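Local coordinates for protein precorrin-6y methylase (Rhodobacter capsulatus, PDB 3NJR) that is a precorrin-6Y methylase of cobalamin biosynthesis, seen here as its C-terminal domain with S-adenosyl-L-homocysteine bound, and probably transfers methyl groups from S-adenosylmethionine, at residues 51-57 and 148-152. Residues are numbered along the deposited sequence; the frame is centred on the assembly and turned at random.
Sequences LAPRRGE and TRIVA
R149 reaches from its strand to the end of helix 41-51, where its guanidinium takes L51 O side-on with two nitrogens: NE lies 3.0 Å and NH1 2.8 Å from that oxygen. Both bonds are bent, as expected when one acceptor is shared, yet L51 O stays near the guanidinium plane. The side chain bends at chi3 (-62°), which turns the group out of the line of its aliphatic stem. Along another part of the same edge sits the carboxylate of E57, 19° from coplanar with the guanidinium, in a two-pronged salt bridge. R149 NH2 approaches E57 OE2 from the syn side at 2.8 Å, with a nearly straight bond of 167°, while NH1 pairs with OE1. Held along its edge by two partners, the guanidinium has its rotation fixed.

Further along the strand, L51 and V151 make the apolar part of the contact. V151 CG2, lying beside its own backbone N, meets L51 CD2 at 3.8 Å, and the two side chains cross obliquely. F127 packs beside L51, and T47 and A50 lie against V151.

A52, just past helix 41-51, leaves helical geometry with a positive phi, and a type II turn from R54 to E57 leads into strand 58-62. In this Rossmann-like methyltransferase sheet, strands 58-62 and 149-154 run parallel on either side of strand 125-128. The R149 side chain reaches past the start of that intervening strand, touching A125, to the loop before 58-62; W73 of helix 68-75 also packs on R149.

R54 NH1 stands 3.9 Å above the centre of the R149 guanidinium, the two planes oblique; its bond to A52 O helps place it there, and E57 probably offsets the like charges.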
ATOM      1  N   LEU A  51     -11.645  20.012  -1.055  1.00 23.97           N
ATOM      2  CA  LEU A  51     -12.827  20.850  -1.249  1.00 23.61           C
ATOM      3  C   LEU A  51     -12.445  22.317  -1.097  1.00 24.10           C
ATOM      4  O   LEU A  51     -12.934  23.170  -1.850  1.00 24.08           O
ATOM      5  CB  LEU A  51     -13.955  20.459  -0.279  1.00 23.18           C
ATOM      6  CG  LEU A  51     -14.736  19.183  -0.632  1.00 22.35           C
ATOM      7  CD1 LEU A  51     -15.587  18.695   0.510  1.00 19.30           C
ATOM      8  CD2 LEU A  51     -15.616  19.408  -1.848  1.00 22.30           C
ATOM      9  N   ALA A  52     -11.559  22.602  -0.131  1.00 24.05           N
ATOM     10  CA  ALA A  52     -10.948  23.935   0.031  1.00 24.04           C
ATOM     11  C   ALA A  52     -11.959  25.063   0.226  1.00 24.22           C
ATOM     12  O   ALA A  52     -11.963  26.004  -0.545  1.00 24.17           O
ATOM     13  CB  ALA A  52     -10.014  24.257  -1.147  1.00 22.87           C
ATOM     14  N   PRO A  53     -12.808  24.979   1.273  1.00 25.37           N
ATOM     15  CA  PRO A  53     -13.826  26.021   1.554  1.00 26.28           C
ATOM     16  C   PRO A  53     -13.244  27.447   1.614  1.00 28.05           C
ATOM     17  O   PRO A  53     -12.178  27.654   2.218  1.00 29.04           O
ATOM     18  CB  PRO A  53     -14.350  25.645   2.941  1.00 25.89           C
ATOM     19  CG  PRO A  53     -13.898  24.268   3.207  1.00 24.66           C
ATOM     20  CD  PRO A  53     -12.816  23.889   2.275  1.00 24.81           C
ATOM     21  N   ARG A  54     -13.904  28.409   0.965  1.00 28.74           N
ATOM     22  CA  ARG A  54     -13.651  29.829   1.224  1.00 29.11           C
ATOM     23  C   ARG A  54     -14.933  30.284   1.885  1.00 29.56           C
ATOM     24  O   ARG A  54     -15.969  29.676   1.699  1.00 29.17           O
ATOM     25  CB  ARG A  54     -13.419  30.636  -0.057  1.00 28.86           C
ATOM     26  CG  ARG A  54     -12.025  30.579  -0.655  1.00 30.21           C
ATOM     27  CD  ARG A  54     -11.778  29.289  -1.421  1.00 32.63           C
ATOM     28  NE  ARG A  54     -10.561  29.393  -2.231  1.00 35.77           N
ATOM     29  CZ  ARG A  54      -9.921  28.356  -2.784  1.00 35.73           C
ATOM     30  NH1 ARG A  54     -10.378  27.118  -2.620  1.00 34.71           N
ATOM     31  NH2 ARG A  54      -8.821  28.559  -3.513  1.00 34.58           N
ATOM     32  N   ARG A  55     -14.854  31.371   2.640  1.00 31.14           N
ATOM     33  CA  ARG A  55     -15.984  31.913   3.404  1.00 31.79           C
ATOM     34  C   ARG A  55     -17.245  32.023   2.533  1.00 30.87           C
ATOM     35  O   ARG A  55     -17.200  32.590   1.443  1.00 30.20           O
ATOM     36  CB  ARG A  55     -15.576  33.289   3.981  1.00 32.69           C
ATOM     37  CG  ARG A  55     -15.862  33.491   5.487  1.00 36.77           C
ATOM     38  CD  ARG A  55     -14.620  34.052   6.220  1.00 42.08           C
ATOM     39  NE  ARG A  55     -14.554  33.760   7.664  1.00 46.34           N
ATOM     40  CZ  ARG A  55     -15.143  32.741   8.306  1.00 49.27           C
ATOM     41  NH1 ARG A  55     -15.875  31.835   7.669  1.00 49.54           N
ATOM     42  NH2 ARG A  55     -14.990  32.622   9.618  1.00 51.68           N
ATOM     43  N   GLY A  56     -18.349  31.445   3.009  1.00 30.27           N
ATOM     44  CA  GLY A  56     -19.655  31.616   2.371  1.00 29.56           C
ATOM     45  C   GLY A  56     -19.957  30.788   1.122  1.00 29.60           C
ATOM     46  O   GLY A  56     -21.112  30.786   0.638  1.00 30.46           O
ATOM     47  N   GLU A  57     -18.952  30.083   0.591  1.00 28.02           N
ATOM     48  CA  GLU A  57     -19.149  29.227  -0.567  1.00 26.51           C
ATOM     49  C   GLU A  57     -20.188  28.152  -0.278  1.00 25.68           C
ATOM     50  O   GLU A  57     -20.364  27.741   0.873  1.00 25.21           O
ATOM     51  CB  GLU A  57     -17.841  28.569  -0.969  1.00 26.80           C
ATOM     52  CG  GLU A  57     -16.881  29.447  -1.731  1.00 26.69           C
ATOM     53  CD  GLU A  57     -15.757  28.638  -2.343  1.00 29.89           C
ATOM     54  OE1 GLU A  57     -15.465  27.531  -1.848  1.00 29.47           O
ATOM     55  OE2 GLU A  57     -15.156  29.095  -3.333  1.00 32.62           O
ATOM     56  N   THR A 148     -16.632  25.167 -11.031  1.00 33.52           N
ATOM     57  CA  THR A 148     -17.200  24.593  -9.822  1.00 32.40           C
ATOM     58  C   THR A 148     -16.264  23.446  -9.511  1.00 32.08           C
ATOM     59  O   THR A 148     -15.899  22.706 -10.418  1.00 31.99           O
ATOM     60  CB  THR A 148     -18.652  24.059 -10.067  1.00 32.65           C
ATOM     61  OG1 THR A 148     -19.513  25.135 -10.490  1.00 32.80           O
ATOM     62  CG2 THR A 148     -19.241  23.397  -8.812  1.00 30.59           C
ATOM     63  N   ARG A 149     -15.865  23.302  -8.248  1.00 30.99           N
ATOM     64  CA  ARG A 149     -14.929  22.257  -7.871  1.00 29.98           C
ATOM     65  C   ARG A 149     -15.679  20.975  -7.563  1.00 28.88           C
ATOM     66  O   ARG A 149     -16.734  21.019  -6.948  1.00 28.62           O
ATOM     67  CB  ARG A 149     -14.049  22.714  -6.696  1.00 30.53           C
ATOM     68  CG  ARG A 149     -13.572  24.182  -6.843  1.00 32.48           C
ATOM     69  CD  ARG A 149     -12.595  24.660  -5.762  1.00 34.01           C
ATOM     70  NE  ARG A 149     -13.158  24.634  -4.415  1.00 35.27           N
ATOM     71  CZ  ARG A 149     -13.822  25.637  -3.830  1.00 35.82           C
ATOM     72  NH1 ARG A 149     -14.283  25.485  -2.594  1.00 34.94           N
ATOM     73  NH2 ARG A 149     -14.047  26.780  -4.466  1.00 36.68           N
ATOM     74  N   ILE A 150     -15.139  19.840  -8.021  1.00 28.13           N
ATOM     75  CA  ILE A 150     -15.695  18.501  -7.742  1.00 26.78           C
ATOM     76  C   ILE A 150     -14.719  17.633  -6.960  1.00 25.78           C
ATOM     77  O   ILE A 150     -13.523  17.621  -7.253  1.00 25.40           O
ATOM     78  CB  ILE A 150     -16.042  17.697  -9.019  1.00 26.88           C
ATOM     79  CG1 ILE A 150     -16.422  18.610 -10.197  1.00 28.61           C
ATOM     80  CG2 ILE A 150     -17.120  16.635  -8.711  1.00 27.22           C
ATOM     81  CD1 ILE A 150     -17.864  19.086 -10.239  1.00 28.44           C
ATOM     82  N   VAL A 151     -15.244  16.897  -5.974  1.00 24.87           N
ATOM     83  CA  VAL A 151     -14.437  15.972  -5.191  1.00 24.16           C
ATOM     84  C   VAL A 151     -15.220  14.694  -4.924  1.00 24.31           C
ATOM     85  O   VAL A 151     -16.325  14.730  -4.412  1.00 23.99           O
ATOM     86  CB  VAL A 151     -13.899  16.627  -3.867  1.00 24.06           C
ATOM     87  CG1 VAL A 151     -13.109  15.629  -3.012  1.00 22.31           C
ATOM     88  CG2 VAL A 151     -13.033  17.850  -4.181  1.00 22.83           C
ATOM     89  N   ALA A 152     -14.632  13.558  -5.287  1.00 24.98           N
ATOM     90  CA  ALA A 152     -15.291  12.263  -5.121  1.00 25.68           C
ATOM     91  C   ALA A 152     -14.355  11.230  -4.521  1.00 26.41           C
ATOM     92  O   ALA A 152     -13.192  11.190  -4.871  1.00 26.35           O
ATOM     93  CB  ALA A 152     -15.800  11.779  -6.450  1.00 25.25           C
TER